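Side-chain contact in uncharacterized protein YGR203W (Saccharomyces cerevisiae, PDB 3FS5), which acts as a protein phosphatase and is related to single-domain rhodaneses and to the catalytic domain of Cdc25 phosphatases: residues Tyr54-Leu59 with Gly97-Met102. Sequence-based numbering, arbitrary orientation.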
ATOM      1  N   TYR A  54      -8.293  -0.121  -3.482  1.00 19.35           N
ATOM      2  CA  TYR A  54      -8.418   0.329  -4.875  1.00 20.78           C
ATOM      3  C   TYR A  54      -7.952  -0.788  -5.807  1.00 19.73           C
ATOM      4  O   TYR A  54      -6.752  -0.949  -6.042  1.00 19.69           O
ATOM      5  CB  TYR A  54      -7.564   1.583  -5.136  1.00 19.66           C
ATOM      6  CG  TYR A  54      -8.177   2.862  -4.620  1.00 24.22           C
ATOM      7  CD1 TYR A  54      -8.177   3.156  -3.259  1.00 23.04           C
ATOM      8  CD2 TYR A  54      -8.795   3.763  -5.489  1.00 22.51           C
ATOM      9  CE1 TYR A  54      -8.778   4.308  -2.773  1.00 26.03           C
ATOM     10  CE2 TYR A  54      -9.399   4.921  -5.012  1.00 24.51           C
ATOM     11  CZ  TYR A  54      -9.389   5.185  -3.651  1.00 26.03           C
ATOM     12  OH  TYR A  54     -10.000   6.312  -3.156  1.00 26.29           O
ATOM     13  N   ALA A  55      -8.900  -1.552  -6.346  1.00 20.63           N
ATOM     14  CA  ALA A  55      -8.574  -2.672  -7.228  1.00 21.16           C
ATOM     15  C   ALA A  55      -7.699  -2.288  -8.422  1.00 20.20           C
ATOM     16  O   ALA A  55      -7.993  -1.335  -9.146  1.00 20.26           O
ATOM     17  CB  ALA A  55      -9.861  -3.345  -7.715  1.00 21.93           C
ATOM     18  N   TYR A  56      -6.629  -3.048  -8.625  1.00 19.44           N
ATOM     19  CA  TYR A  56      -5.707  -2.804  -9.726  1.00 20.66           C
ATOM     20  C   TYR A  56      -6.402  -2.755 -11.089  1.00 21.26           C
ATOM     21  O   TYR A  56      -6.140  -1.863 -11.896  1.00 18.41           O
ATOM     22  CB  TYR A  56      -4.635  -3.889  -9.765  1.00 21.80           C
ATOM     23  CG  TYR A  56      -3.685  -3.737 -10.927  1.00 23.88           C
ATOM     24  CD1 TYR A  56      -2.697  -2.759 -10.917  1.00 25.66           C
ATOM     25  CD2 TYR A  56      -3.790  -4.555 -12.050  1.00 25.05           C
ATOM     26  CE1 TYR A  56      -1.833  -2.597 -11.994  1.00 27.91           C
ATOM     27  CE2 TYR A  56      -2.932  -4.402 -13.133  1.00 26.52           C
ATOM     28  CZ  TYR A  56      -1.956  -3.422 -13.098  1.00 27.91           C
ATOM     29  OH  TYR A  56      -1.100  -3.263 -14.162  1.00 30.75           O
ATOM     30  N   SER A  57      -7.282  -3.720 -11.344  1.00 22.29           N
ATOM     31  CA  SER A  57      -7.991  -3.777 -12.621  1.00 24.81           C
ATOM     32  C   SER A  57      -8.700  -2.476 -12.951  1.00 23.56           C
ATOM     33  O   SER A  57      -8.644  -2.002 -14.087  1.00 24.06           O
ATOM     34  CB  SER A  57      -9.009  -4.924 -12.626  1.00 26.42           C
ATOM     35  OG  SER A  57      -8.354  -6.178 -12.554  1.00 31.84           O
ATOM     36  N   ARG A  58      -9.367  -1.892 -11.963  1.00 24.56           N
ATOM     37  CA  ARG A  58     -10.085  -0.647 -12.188  1.00 26.43           C
ATOM     38  C   ARG A  58      -9.151   0.558 -12.302  1.00 26.40           C
ATOM     39  O   ARG A  58      -9.412   1.481 -13.072  1.00 27.42           O
ATOM     40  CB  ARG A  58     -11.107  -0.417 -11.079  1.00 29.26           C
ATOM     41  CG  ARG A  58     -12.071   0.709 -11.386  1.00 34.55           C
ATOM     42  CD  ARG A  58     -13.155   0.811 -10.338  1.00 38.26           C
ATOM     43  NE  ARG A  58     -13.986   1.992 -10.540  1.00 42.45           N
ATOM     44  CZ  ARG A  58     -14.889   2.423  -9.667  1.00 44.57           C
ATOM     45  NH1 ARG A  58     -15.602   3.511  -9.931  1.00 45.92           N
ATOM     46  NH2 ARG A  58     -15.079   1.766  -8.529  1.00 44.99           N
ATOM     47  N   LEU A  59      -8.068   0.561 -11.530  1.00 25.10           N
ATOM     48  CA  LEU A  59      -7.112   1.659 -11.605  1.00 25.38           C
ATOM     49  C   LEU A  59      -6.549   1.712 -13.022  1.00 26.83           C
ATOM     50  O   LEU A  59      -6.381   2.785 -13.601  1.00 29.27           O
ATOM     51  CB  LEU A  59      -5.964   1.448 -10.609  1.00 23.08           C
ATOM     52  CG  LEU A  59      -6.265   1.697  -9.129  1.00 23.27           C
ATOM     53  CD1 LEU A  59      -5.071   1.266  -8.293  1.00 22.77           C
ATOM     54  CD2 LEU A  59      -6.576   3.176  -8.900  1.00 22.05           C
ATOM     55  N   GLY A  97       1.829  -5.469  -7.907  1.00 20.14           N
ATOM     56  CA  GLY A  97       2.210  -4.527  -6.867  1.00 18.33           C
ATOM     57  C   GLY A  97       3.026  -3.387  -7.457  1.00 17.34           C
ATOM     58  O   GLY A  97       2.618  -2.228  -7.378  1.00 16.83           O
ATOM     59  N   PRO A  98       4.201  -3.676  -8.035  1.00 16.72           N
ATOM     60  CA  PRO A  98       4.988  -2.587  -8.614  1.00 16.88           C
ATOM     61  C   PRO A  98       4.301  -1.925  -9.818  1.00 16.37           C
ATOM     62  O   PRO A  98       4.516  -0.743 -10.077  1.00 16.02           O
ATOM     63  CB  PRO A  98       6.324  -3.261  -8.964  1.00 17.45           C
ATOM     64  CG  PRO A  98       5.991  -4.719  -9.047  1.00 19.22           C
ATOM     65  CD  PRO A  98       5.000  -4.910  -7.936  1.00 14.68           C
ATOM     66  N   SER A  99       3.472  -2.675 -10.542  1.00 16.34           N
ATOM     67  CA  SER A  99       2.750  -2.108 -11.684  1.00 18.21           C
ATOM     68  C   SER A  99       1.761  -1.047 -11.204  1.00 17.40           C
ATOM     69  O   SER A  99       1.572  -0.031 -11.861  1.00 18.59           O
ATOM     70  CB  SER A  99       1.993  -3.192 -12.461  1.00 18.77           C
ATOM     71  OG  SER A  99       2.897  -4.096 -13.058  1.00 23.05           O
ATOM     72  N   ALA A 100       1.131  -1.276 -10.054  1.00 17.40           N
ATOM     73  CA  ALA A 100       0.188  -0.292  -9.525  1.00 16.87           C
ATOM     74  C   ALA A 100       0.963   0.963  -9.137  1.00 18.32           C
ATOM     75  O   ALA A 100       0.520   2.079  -9.393  1.00 18.78           O
ATOM     76  CB  ALA A 100      -0.545  -0.850  -8.308  1.00 16.69           C
ATOM     77  N   ALA A 101       2.127   0.772  -8.525  1.00 18.40           N
ATOM     78  CA  ALA A 101       2.959   1.898  -8.118  1.00 17.11           C
ATOM     79  C   ALA A 101       3.392   2.710  -9.339  1.00 17.17           C
ATOM     80  O   ALA A 101       3.450   3.932  -9.279  1.00 17.77           O
ATOM     81  CB  ALA A 101       4.180   1.401  -7.358  1.00 16.65           C
ATOM     82  N   MET A 102       3.697   2.032 -10.442  1.00 17.22           N
ATOM     83  CA  MET A 102       4.112   2.725 -11.663  1.00 19.39           C
ATOM     84  C   MET A 102       2.965   3.538 -12.263  1.00 19.08           C
ATOM     85  O   MET A 102       3.188   4.600 -12.854  1.00 18.75           O
ATOM     86  CB  MET A 102       4.638   1.729 -12.703  1.00 21.23           C
ATOM     87  CG  MET A 102       6.029   1.184 -12.399  1.00 23.07           C
ATOM     88  SD  MET A 102       7.267   2.494 -12.171  1.00 27.71           S
ATOM     89  CE  MET A 102       7.633   2.943 -13.867  1.00 26.56           C
TER
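Tyr56, in the first turn of helix 56-61, brings the CD1-CE1 side and hydroxyl end of its ring obliquely up to Ser99 and Ala100 of helix 96-106, and this single side chain makes all the close contacts from its helix. The van der Waals contact is shared between the two residues. Near the root of the ring, CD1 of Tyr56 packs on CB of Ala100 at 3.9 Å, the one apolar side-chain pair; one atom further out, CE1 of Tyr56 touches the backbone, 3.8 Å from N of Ala100. The outer end reaches Ser99, whose CB lies 3.5 Å from the Tyr56 OH. With CG anti to the backbone N (chi1 177°), the phenol extends from its own short helix across to the neighbouring one, where Arg96 and Leu103 also touch it.

The serine's polar end is engaged within its own helix region: Ser99 meets the tyrosine through CB, while its OG turns back beside the backbone N (chi1 -65°) and hydrogen-bonds to the carbonyl O of Gln95, one turn earlier. Backbone hydrogen bonding of Tyr56 with Val38, a residue that Ala100 also touches, ties the start of helix 56-61 to the loop just after strand 33-37. A leucine at Tyr56 would lack the outer ring atoms and hydroxyl, and would probably leave Ser99 CB without its neighbour and a gap between the helices.

The contact joins two helices of the rhodanese-like alpha/beta fold: helix 56-61, just after edge strand 52-53 of the parallel sheet, and helix 96-106, which follows central strand 84-88 and the loop containing the modified Cys90.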